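Local atomic coordinates of vinylacetyl-CoA Delta-isomerase (Nitrosopumilus maritimus SCM1, PDB entry 6VJR), a protein that probably catalyses dehydration of 4-hydroxybutyryl-CoA and isomerisation of vinylacetyl-CoA, and carries FAD and a [4Fe-4S] cluster. Residues V42-T45 with Y46-L50; N84-Q87 with R88-Q92; D6-I9 with E10-G14. One frame throughout, in Å; residues are numbered along the deposited sequence.

Interaction 1 of 3, residues V42-T45 with Y46-L50; sequences VAET and YDLAL
The carbonyl oxygen of Val-42 is gripped twice by Thr-45 while the edge of the Tyr-46 ring comes up beside it, Tyr-46 CD1 lying 3.7 Å from Val-42 O. The contact is one turn of the α-helix 36-51. Thr-45 N donates to the carbonyl three residues back, a 3-10-like bond, and Thr-45 OG1 reaches the same Val-42 O at 2.7 Å, in the carbonyl plane. Threonine suits the place because its hydroxyl, set between the backbone N and the carbonyl carbon (chi1 71°), can fold back onto the preceding turn. Arg-100 bonds to that OG1 and makes a cation-pi contact with Tyr-46, whose OH bonds to Asn-140 O.

Regular helical bonding follows: Asp-47 N reaches Ala-43 O at 3.1 Å, and Tyr-46 N adds only a weak bond to that oxygen. Leu-48 N meets Glu-44 O at 2.8 Å. Leu-48 CB rests against the same oxygen.

In Glu-44 the turn about CB-CG (chi2 66°) brings the carboxylate back over the next turn, OE1 3.7 Å from Asp-47 CB and OE2 3.9 Å from Leu-48 CB. Arg-51 and Asn-93 hold OE2, and Gly-5 N bonds to Asp-47 OD1. The two carboxylate planes stand 67° apart, and a water bridges their like charges, donating to both Glu-44 OE1 (2.8 Å) and Asp-47 OD2 (2.7 Å).

Interaction 2 of 3, residues N84-Q87 with R88-Q92; sequences NKMQ and RKLGQ
Arg-88 begins the turn by bonding its N to Asn-84 O at 3.0 Å, the first of five successive i to i+4 bonds that make this a regular α-helical segment. Its extended chain carries the guanidinium away, and NH2 makes salt bridges to Asp-301 OD1 and Glu-334 OE2, which probably offset the charge of this buried group.

Lys-89 follows, its N bonded to Lys-85 O and its CB 3.5 Å from that oxygen; the chain then leads away, to a cation-pi contact with Phe-495 of the second subunit.

Leu-90 is the apolar member. Its N bonds to Met-86 O at 2.9 Å, its CG sits 3.4 Å from the same Met-86 O, and its CD1 touches Met-86 CG at 3.8 Å. The two side chains lie alongside and point the same way, Met-86 CG standing anti to its own N (chi1 178°).

Gly-91, even without a side chain, keeps the regular helical bond, its N meeting Gln-87 O at 2.9 Å. Gln-87 OE1 accepts Asn-84 ND2 at 2.9 Å, in the plane of the asparagine amide and nearly straight (163°); Asn-84 OD1 bonds to Ser-344 OG. The Gln-87 side chain touches Cys-295, a cluster ligand, and itself comes within about 5 Å of the iron-sulfur cluster.

Gln-92 N closes the turn on Arg-88 O. In the fold, Leu-90 packs on helix 36-51, Met-86 on helix 53-56, and Gln-87 and Arg-88 on helix 295-314.

Interaction 3 of 3, residues D6-I9 with E10-G14; sequences DDYI and ESLRG
Ile-9 and Glu-10 adjoin at the peptide link, with Ile-9 CB 3.3 Å from Glu-10 N; CG2 of Ile-9 lies 3.7 Å from Glu-10 N. The beta-branched apolar chain of Ile-9 suits its place, packing on Arg-36 and Ile-39 of helix 36-51. Glu-10 N bonds to Asp-6 O at 3.1 Å, while Glu-10 CB rests 3.5 Å from Asp-7 O. Beyond CG the glutamate bends away (chi2 57°) at the exposed surface, where OE1 makes a long salt bridge to Arg-13 NE; the arginine's firmer partner is Asp-31.

Towards the C-terminal end of this short N-terminal helix the bonding shifts from four residues to three. Leu-12 N binds Ile-9 O at 3.1 Å, from well above the carbonyl plane, and gives Tyr-8 O only a weak bond. Tyr-8 O is instead taken by Ser-11 OG at 2.6 Å, in plane and on a lone pair, a small hydroxyl able to turn back onto its own helix; OG also bonds to His-194.

The Tyr-8 ring is laid across Leu-12, whose CD1 comes 3.5 Å from Tyr-8 CZ and 3.4 Å from Tyr-8 OH. The ring gives Leu-12 CG a broad face to lie on, while the hydroxyl at its far end bonds to Asn-192 O. Replacing Tyr-8 by a serine would probably open a gap beside Leu-12 CD1 and leave Asn-192 O without this donor.

In the fold
Along the chain the order is interaction 3, interaction 1, interaction 2, each within a single helical region: 5-11 with the residues just after it, 36-51 and 77-94. Helix 36-51 lies between and touches both others. The centre of interaction 1 lies about 13 Å from that of interaction 3 and about 12 Å from that of interaction 2, whereas interactions 2 and 3 have centres about 24 Å apart and nearest atoms about 12 Å apart. Tyr-46 CE1 meets Tyr-8 CG at 3.5 Å, the ring planes about 20° apart; Leu-48 CD2 meets Leu-90 CD2 at 3.6 Å. All three belong to the HpaB N-terminal family region. This series of helix contacts leads inward from the partly exposed N-terminal helix to Gln-87, beside the iron-sulfur cluster.

Interaction 1 of 3, residues V42-T45 with Y46-L50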
ATOM      1  N   VAL A  42       0.023  -6.158 -34.734  1.00 13.79           N
ATOM      2  CA  VAL A  42      -1.080  -6.958 -35.233  1.00 14.79           C
ATOM      3  C   VAL A  42      -0.581  -8.090 -36.130  1.00 14.74           C
ATOM      4  O   VAL A  42      -1.120  -9.205 -36.065  1.00 15.02           O
ATOM      5  CB  VAL A  42      -2.131  -6.099 -35.942  1.00 15.43           C
ATOM      6  CG1 VAL A  42      -3.268  -6.960 -36.435  1.00 17.45           C
ATOM      7  CG2 VAL A  42      -2.636  -4.991 -35.026  1.00 16.28           C
ATOM      8  N   ALA A  43       0.444  -7.838 -36.957  1.00 13.85           N
ATOM      9  CA  ALA A  43       0.936  -8.893 -37.840  1.00 14.23           C
ATOM     10  C   ALA A  43       1.384 -10.102 -37.019  1.00 14.62           C
ATOM     11  O   ALA A  43       1.298 -11.224 -37.461  1.00 16.54           O
ATOM     12  CB  ALA A  43       2.064  -8.381 -38.689  1.00 15.30           C
ATOM     13  N   GLU A  44       1.968  -9.864 -35.841  1.00 16.06           N
ATOM     14  CA  GLU A  44       2.432 -10.944 -34.972  1.00 16.74           C
ATOM     15  C   GLU A  44       1.287 -11.843 -34.482  1.00 15.67           C
ATOM     16  O   GLU A  44       1.506 -13.026 -34.198  1.00 16.58           O
ATOM     17  CB  GLU A  44       3.297 -10.409 -33.825  1.00 17.97           C
ATOM     18  CG  GLU A  44       3.534 -11.441 -32.733  1.00 19.70           C
ATOM     19  CD  GLU A  44       4.363 -12.679 -33.060  1.00 22.04           C
ATOM     20  OE1 GLU A  44       4.910 -12.811 -34.177  1.00 23.86           O
ATOM     21  OE2 GLU A  44       4.412 -13.571 -32.152  1.00 23.14           O
ATOM     22  N   THR A  45       0.050 -11.338 -34.440  1.00 15.55           N
ATOM     23  CA  THR A  45      -1.081 -12.173 -34.069  1.00 15.04           C
ATOM     24  C   THR A  45      -1.355 -13.216 -35.158  1.00 16.97           C
ATOM     25  O   THR A  45      -1.867 -14.274 -34.838  1.00 20.55           O
ATOM     26  CB  THR A  45      -2.349 -11.362 -33.826  1.00 16.18           C
ATOM     27  OG1 THR A  45      -2.958 -10.786 -34.978  1.00 15.93           O
ATOM     28  CG2 THR A  45      -2.150 -10.283 -32.777  1.00 16.95           C
ATOM     29  N   TYR A  46      -1.058 -12.889 -36.415  1.00 15.63           N
ATOM     30  CA  TYR A  46      -1.167 -13.861 -37.490  1.00 16.04           C
ATOM     31  C   TYR A  46       0.008 -14.818 -37.438  1.00 16.49           C
ATOM     32  O   TYR A  46      -0.178 -16.003 -37.642  1.00 18.89           O
ATOM     33  CB  TYR A  46      -1.283 -13.151 -38.840  1.00 16.75           C
ATOM     34  CG  TYR A  46      -2.569 -12.386 -39.129  1.00 17.48           C
ATOM     35  CD1 TYR A  46      -2.754 -11.056 -38.792  1.00 17.03           C
ATOM     36  CD2 TYR A  46      -3.611 -13.028 -39.768  1.00 17.94           C
ATOM     37  CE1 TYR A  46      -3.935 -10.388 -39.098  1.00 16.80           C
ATOM     38  CE2 TYR A  46      -4.767 -12.374 -40.124  1.00 18.93           C
ATOM     39  CZ  TYR A  46      -4.947 -11.045 -39.776  1.00 17.93           C
ATOM     40  OH  TYR A  46      -6.110 -10.440 -40.150  1.00 19.72           O
ATOM     41  N   ASP A  47       1.218 -14.291 -37.269  1.00 17.84           N
ATOM     42  CA  ASP A  47       2.414 -15.129 -37.264  1.00 20.03           C
ATOM     43  C   ASP A  47       2.375 -16.153 -36.124  1.00 19.27           C
ATOM     44  O   ASP A  47       2.799 -17.283 -36.272  1.00 18.91           O
ATOM     45  CB  ASP A  47       3.667 -14.266 -37.330  1.00 20.22           C
ATOM     46  CG  ASP A  47       3.861 -13.506 -38.647  1.00 21.55           C
ATOM     47  OD1 ASP A  47       3.367 -13.991 -39.730  1.00 23.22           O
ATOM     48  OD2 ASP A  47       4.561 -12.457 -38.607  1.00 25.44           O
ATOM     49  N   LEU A  48       1.914 -15.747 -34.941  1.00 17.98           N
ATOM     50  CA  LEU A  48       1.827 -16.680 -33.832  1.00 17.40           C
ATOM     51  C   LEU A  48       0.895 -17.851 -34.156  1.00 18.36           C
ATOM     52  O   LEU A  48       1.205 -18.985 -33.817  1.00 19.59           O
ATOM     53  CB  LEU A  48       1.413 -15.955 -32.561  1.00 17.27           C
ATOM     54  CG  LEU A  48       1.217 -16.852 -31.340  1.00 17.96           C
ATOM     55  CD1 LEU A  48       2.586 -17.420 -31.011  1.00 18.47           C
ATOM     56  CD2 LEU A  48       0.609 -16.156 -30.148  1.00 18.75           C
ATOM     57  N   ALA A  49      -0.220 -17.584 -34.845  1.00 19.12           N
ATOM     58  CA  ALA A  49      -1.134 -18.653 -35.228  1.00 20.10           C
ATOM     59  C   ALA A  49      -0.474 -19.663 -36.171  1.00 23.21           C
ATOM     60  O   ALA A  49      -0.866 -20.823 -36.154  1.00 25.50           O
ATOM     61  CB  ALA A  49      -2.398 -18.052 -35.803  1.00 21.48           C
ATOM     62  N   LEU A  50       0.512 -19.233 -36.984  1.00 21.81           N
ATOM     63  CA  LEU A  50       1.265 -20.145 -37.839  1.00 24.74           C
ATOM     64  C   LEU A  50       2.295 -20.931 -37.040  1.00 23.97           C
ATOM     65  O   LEU A  50       2.518 -22.101 -37.310  1.00 29.92           O
ATOM     66  CB  LEU A  50       1.939 -19.341 -38.951  1.00 25.86           C
ATOM     67  CG  LEU A  50       0.991 -18.803 -40.031  1.00 29.05           C
ATOM     68  CD1 LEU A  50       1.797 -17.983 -41.002  1.00 31.27           C
ATOM     69  CD2 LEU A  50       0.249 -19.924 -40.754  1.00 33.14           C
TER
HETATM   70  O   HOH W   1       5.654 -11.264 -36.388  1.00 23.61           O

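Interaction 2 of 3, residues N84-Q87 with R88-Q92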
ATOM      1  N   ASN A  84      -6.575 -16.240 -22.699  1.00 13.23           N
ATOM      2  CA  ASN A  84      -5.620 -15.662 -21.735  1.00 12.61           C
ATOM      3  C   ASN A  84      -4.187 -16.147 -21.960  1.00 13.56           C
ATOM      4  O   ASN A  84      -3.249 -15.375 -21.928  1.00 13.77           O
ATOM      5  CB  ASN A  84      -6.049 -15.938 -20.303  1.00 13.75           C
ATOM      6  CG  ASN A  84      -7.263 -15.207 -19.789  1.00 12.75           C
ATOM      7  OD1 ASN A  84      -7.869 -15.670 -18.819  1.00 15.72           O
ATOM      8  ND2 ASN A  84      -7.601 -14.052 -20.348  1.00 14.81           N
ATOM      9  N   LYS A  85      -4.012 -17.433 -22.255  1.00 13.22           N
ATOM     10  CA  LYS A  85      -2.679 -17.979 -22.532  1.00 12.15           C
ATOM     11  C   LYS A  85      -2.064 -17.283 -23.758  1.00 12.82           C
ATOM     12  O   LYS A  85      -0.901 -16.881 -23.749  1.00 14.63           O
ATOM     13  CB  LYS A  85      -2.775 -19.473 -22.721  1.00 13.80           C
ATOM     14  CG  LYS A  85      -3.170 -20.244 -21.489  1.00 15.10           C
ATOM     15  CD  LYS A  85      -3.230 -21.730 -21.689  1.00 16.66           C
ATOM     16  CE  LYS A  85      -3.293 -22.459 -20.405  1.00 19.72           C
ATOM     17  NZ  LYS A  85      -3.470 -23.877 -20.620  1.00 21.92           N
ATOM     18  N   MET A  86      -2.864 -17.135 -24.826  1.00 14.13           N
ATOM     19  CA  MET A  86      -2.477 -16.422 -26.034  1.00 12.62           C
ATOM     20  C   MET A  86      -2.104 -14.972 -25.737  1.00 13.07           C
ATOM     21  O   MET A  86      -1.102 -14.467 -26.249  1.00 13.36           O
ATOM     22  CB  MET A  86      -3.565 -16.597 -27.111  1.00 14.14           C
ATOM     23  CG  MET A  86      -3.215 -15.829 -28.391  1.00 15.04           C
ATOM     24  SD  MET A  86      -4.492 -15.964 -29.644  1.00 17.53           S
ATOM     25  CE  MET A  86      -5.828 -14.994 -28.959  1.00 18.32           C
ATOM     26  N   GLN A  87      -2.978 -14.286 -25.001  1.00 12.55           N
ATOM     27  CA  GLN A  87      -2.749 -12.894 -24.606  1.00 12.44           C
ATOM     28  C   GLN A  87      -1.398 -12.696 -23.907  1.00 11.64           C
ATOM     29  O   GLN A  87      -0.651 -11.760 -24.232  1.00 13.50           O
ATOM     30  CB  GLN A  87      -3.909 -12.405 -23.771  1.00 13.49           C
ATOM     31  CG  GLN A  87      -5.179 -12.164 -24.575  1.00 14.85           C
ATOM     32  CD  GLN A  87      -6.437 -12.142 -23.738  1.00 15.20           C
ATOM     33  OE1 GLN A  87      -6.454 -12.606 -22.592  1.00 16.54           O
ATOM     34  NE2 GLN A  87      -7.506 -11.585 -24.307  1.00 16.65           N
ATOM     35  N   ARG A  88      -1.097 -13.545 -22.921  1.00 11.85           N
ATOM     36  CA  ARG A  88       0.157 -13.387 -22.181  1.00 11.88           C
ATOM     37  C   ARG A  88       1.340 -13.650 -23.127  1.00 12.15           C
ATOM     38  O   ARG A  88       2.358 -12.960 -23.128  1.00 12.80           O
ATOM     39  CB  ARG A  88       0.219 -14.265 -20.931  1.00 12.84           C
ATOM     40  CG  ARG A  88       1.477 -13.997 -20.116  1.00 12.89           C
ATOM     41  CD  ARG A  88       1.468 -14.747 -18.837  1.00 13.15           C
ATOM     42  NE  ARG A  88       2.635 -14.365 -18.025  1.00 14.80           N
ATOM     43  CZ  ARG A  88       2.752 -14.637 -16.753  1.00 13.98           C
ATOM     44  NH1 ARG A  88       1.832 -15.349 -16.120  1.00 14.30           N
ATOM     45  NH2 ARG A  88       3.759 -14.176 -16.074  1.00 13.46           N
ATOM     46  N   LYS A  89       1.203 -14.674 -23.977  1.00 12.68           N
ATOM     47  CA  LYS A  89       2.263 -14.956 -24.934  1.00 13.91           C
ATOM     48  C   LYS A  89       2.520 -13.776 -25.881  1.00 11.93           C
ATOM     49  O   LYS A  89       3.666 -13.437 -26.154  1.00 13.61           O
ATOM     50  CB  LYS A  89       1.924 -16.232 -25.719  1.00 15.25           C
ATOM     51  CG  LYS A  89       2.882 -16.620 -26.788  1.00 19.21           C
ATOM     52  CD  LYS A  89       4.261 -16.835 -26.267  1.00 23.48           C
ATOM     53  CE  LYS A  89       4.403 -17.987 -25.439  1.00 29.43           C
ATOM     54  NZ  LYS A  89       5.738 -18.527 -25.765  1.00 38.77           N
ATOM     55  N   LEU A  90       1.474 -13.171 -26.442  1.00 12.32           N
ATOM     56  CA  LEU A  90       1.631 -12.033 -27.359  1.00 11.90           C
ATOM     57  C   LEU A  90       2.216 -10.831 -26.616  1.00 12.27           C
ATOM     58  O   LEU A  90       3.043 -10.107 -27.173  1.00 14.10           O
ATOM     59  CB  LEU A  90       0.293 -11.737 -28.036  1.00 13.61           C
ATOM     60  CG  LEU A  90      -0.179 -12.746 -29.079  1.00 15.00           C
ATOM     61  CD1 LEU A  90      -1.651 -12.523 -29.381  1.00 16.32           C
ATOM     62  CD2 LEU A  90       0.706 -12.554 -30.276  1.00 16.77           C
ATOM     63  N   GLY A  91       1.803 -10.632 -25.363  1.00 12.75           N
ATOM     64  CA  GLY A  91       2.423  -9.596 -24.552  1.00 12.72           C
ATOM     65  C   GLY A  91       3.948  -9.789 -24.410  1.00 12.48           C
ATOM     66  O   GLY A  91       4.746  -8.842 -24.500  1.00 13.47           O
ATOM     67  N   GLN A  92       4.363 -11.017 -24.128  1.00 11.98           N
ATOM     68  CA  GLN A  92       5.779 -11.360 -24.072  1.00 12.45           C
ATOM     69  C   GLN A  92       6.493 -11.069 -25.396  1.00 13.04           C
ATOM     70  O   GLN A  92       7.635 -10.649 -25.394  1.00 13.81           O
ATOM     71  CB  GLN A  92       5.977 -12.820 -23.713  1.00 13.15           C
ATOM     72  CG  GLN A  92       5.591 -13.188 -22.295  1.00 14.12           C
ATOM     73  CD  GLN A  92       5.932 -14.616 -21.949  1.00 15.32           C
ATOM     74  OE1 GLN A  92       6.337 -15.423 -22.799  1.00 16.98           O
ATOM     75  NE2 GLN A  92       5.843 -14.897 -20.672  1.00 17.07           N
TER

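Interaction 3 of 3, residues D6-I9 with E10-G14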
ATOM      1  N   ASP A   6       2.662 -11.052 -43.123  1.00 20.44           N
ATOM      2  CA  ASP A   6       2.970 -10.349 -44.352  1.00 20.68           C
ATOM      3  C   ASP A   6       1.721 -10.147 -45.200  1.00 18.71           C
ATOM      4  O   ASP A   6       1.561  -9.100 -45.811  1.00 20.43           O
ATOM      5  CB  ASP A   6       4.079 -11.035 -45.107  1.00 24.26           C
ATOM      6  CG  ASP A   6       5.443 -10.936 -44.439  1.00 28.68           C
ATOM      7  OD1 ASP A   6       5.590 -10.173 -43.446  1.00 32.95           O
ATOM      8  OD2 ASP A   6       6.344 -11.637 -44.916  1.00 35.82           O
ATOM      9  N   ASP A   7       0.873 -11.174 -45.298  1.00 20.38           N
ATOM     10  CA  ASP A   7      -0.375 -11.045 -46.036  1.00 19.94           C
ATOM     11  C   ASP A   7      -1.241  -9.936 -45.417  1.00 18.66           C
ATOM     12  O   ASP A   7      -1.877  -9.141 -46.112  1.00 19.52           O
ATOM     13  CB  ASP A   7      -1.163 -12.339 -45.989  1.00 21.54           C
ATOM     14  CG  ASP A   7      -0.625 -13.536 -46.760  1.00 25.54           C
ATOM     15  OD1 ASP A   7       0.226 -13.364 -47.646  1.00 28.43           O
ATOM     16  OD2 ASP A   7      -1.040 -14.651 -46.413  1.00 28.83           O
ATOM     17  N   TYR A   8      -1.259  -9.882 -44.083  1.00 17.55           N
ATOM     18  CA  TYR A   8      -2.034  -8.878 -43.366  1.00 17.22           C
ATOM     19  C   TYR A   8      -1.527  -7.474 -43.688  1.00 17.42           C
ATOM     20  O   TYR A   8      -2.300  -6.586 -44.034  1.00 18.01           O
ATOM     21  CB  TYR A   8      -1.997  -9.161 -41.876  1.00 17.62           C
ATOM     22  CG  TYR A   8      -2.401  -7.945 -41.057  1.00 15.58           C
ATOM     23  CD1 TYR A   8      -3.727  -7.477 -41.039  1.00 16.10           C
ATOM     24  CD2 TYR A   8      -1.458  -7.228 -40.354  1.00 16.14           C
ATOM     25  CE1 TYR A   8      -4.089  -6.342 -40.335  1.00 16.16           C
ATOM     26  CE2 TYR A   8      -1.824  -6.137 -39.597  1.00 15.30           C
ATOM     27  CZ  TYR A   8      -3.127  -5.673 -39.603  1.00 15.38           C
ATOM     28  OH  TYR A   8      -3.408  -4.579 -38.846  1.00 15.44           O
ATOM     29  N   ILE A   9      -0.212  -7.294 -43.650  1.00 18.03           N
ATOM     30  CA  ILE A   9       0.354  -5.986 -43.966  1.00 19.20           C
ATOM     31  C   ILE A   9      -0.029  -5.554 -45.387  1.00 18.44           C
ATOM     32  O   ILE A   9      -0.464  -4.434 -45.603  1.00 18.95           O
ATOM     33  CB  ILE A   9       1.857  -5.989 -43.707  1.00 19.02           C
ATOM     34  CG1 ILE A   9       2.098  -6.157 -42.213  1.00 21.90           C
ATOM     35  CG2 ILE A   9       2.561  -4.755 -44.268  1.00 20.90           C
ATOM     36  CD1 ILE A   9       3.546  -6.409 -41.853  1.00 21.73           C
ATOM     37  N   GLU A  10       0.016  -6.484 -46.349  1.00 19.43           N
ATOM     38  CA  GLU A  10      -0.372  -6.169 -47.704  1.00 21.16           C
ATOM     39  C   GLU A  10      -1.850  -5.785 -47.805  1.00 18.90           C
ATOM     40  O   GLU A  10      -2.166  -4.890 -48.571  1.00 20.37           O
ATOM     41  CB  GLU A  10      -0.064  -7.392 -48.563  1.00 22.76           C
ATOM     42  CG  GLU A  10      -0.320  -7.162 -50.046  1.00 31.36           C
ATOM     43  CD  GLU A  10       0.428  -6.004 -50.684  1.00 36.94           C
ATOM     44  OE1 GLU A  10       1.604  -5.722 -50.319  1.00 41.15           O
ATOM     45  OE2 GLU A  10      -0.205  -5.374 -51.572  1.00 47.45           O
ATOM     46  N   SER A  11      -2.734  -6.410 -47.010  1.00 18.15           N
ATOM     47  CA  SER A  11      -4.167  -6.121 -47.018  1.00 18.75           C
ATOM     48  C   SER A  11      -4.476  -4.684 -46.544  1.00 18.00           C
ATOM     49  O   SER A  11      -5.569  -4.172 -46.822  1.00 18.94           O
ATOM     50  CB  SER A  11      -4.931  -7.102 -46.117  1.00 19.36           C
ATOM     51  OG  SER A  11      -4.849  -6.697 -44.734  1.00 19.35           O
ATOM     52  N   LEU A  12      -3.509  -4.018 -45.882  1.00 18.37           N
ATOM     53  CA  LEU A  12      -3.698  -2.653 -45.362  1.00 18.30           C
ATOM     54  C   LEU A  12      -3.276  -1.580 -46.362  1.00 19.83           C
ATOM     55  O   LEU A  12      -3.431  -0.384 -46.082  1.00 21.29           O
ATOM     56  CB  LEU A  12      -2.891  -2.439 -44.080  1.00 17.93           C
ATOM     57  CG  LEU A  12      -3.293  -3.284 -42.874  1.00 19.21           C
ATOM     58  CD1 LEU A  12      -2.417  -2.942 -41.684  1.00 19.26           C
ATOM     59  CD2 LEU A  12      -4.769  -3.093 -42.573  1.00 19.99           C
ATOM     60  N   ARG A  13      -2.638  -2.003 -47.458  1.00 20.67           N
ATOM     61  CA  ARG A  13      -2.091  -1.084 -48.454  1.00 20.28           C
ATOM     62  C   ARG A  13      -3.164  -0.654 -49.448  1.00 20.27           C
ATOM     63  O   ARG A  13      -4.010  -1.433 -49.877  1.00 22.83           O
ATOM     64  CB  ARG A  13      -0.929  -1.676 -49.244  1.00 21.72           C
ATOM     65  CG  ARG A  13       0.314  -1.890 -48.401  1.00 23.41           C
ATOM     66  CD  ARG A  13       1.465  -2.349 -49.269  1.00 27.26           C
ATOM     67  NE  ARG A  13       2.691  -2.576 -48.505  1.00 31.19           N
ATOM     68  CZ  ARG A  13       3.504  -1.610 -48.104  1.00 34.48           C
ATOM     69  NH1 ARG A  13       3.270  -0.349 -48.428  1.00 33.54           N
ATOM     70  NH2 ARG A  13       4.587  -1.927 -47.420  1.00 39.92           N
ATOM     71  N   GLY A  14      -3.100   0.620 -49.829  1.00 22.06           N
ATOM     72  CA  GLY A  14      -3.905   1.096 -50.929  1.00 23.61           C
ATOM     73  C   GLY A  14      -5.361   1.350 -50.561  1.00 21.59           C
ATOM     74  O   GLY A  14      -6.159   1.427 -51.508  1.00 25.31           O
TER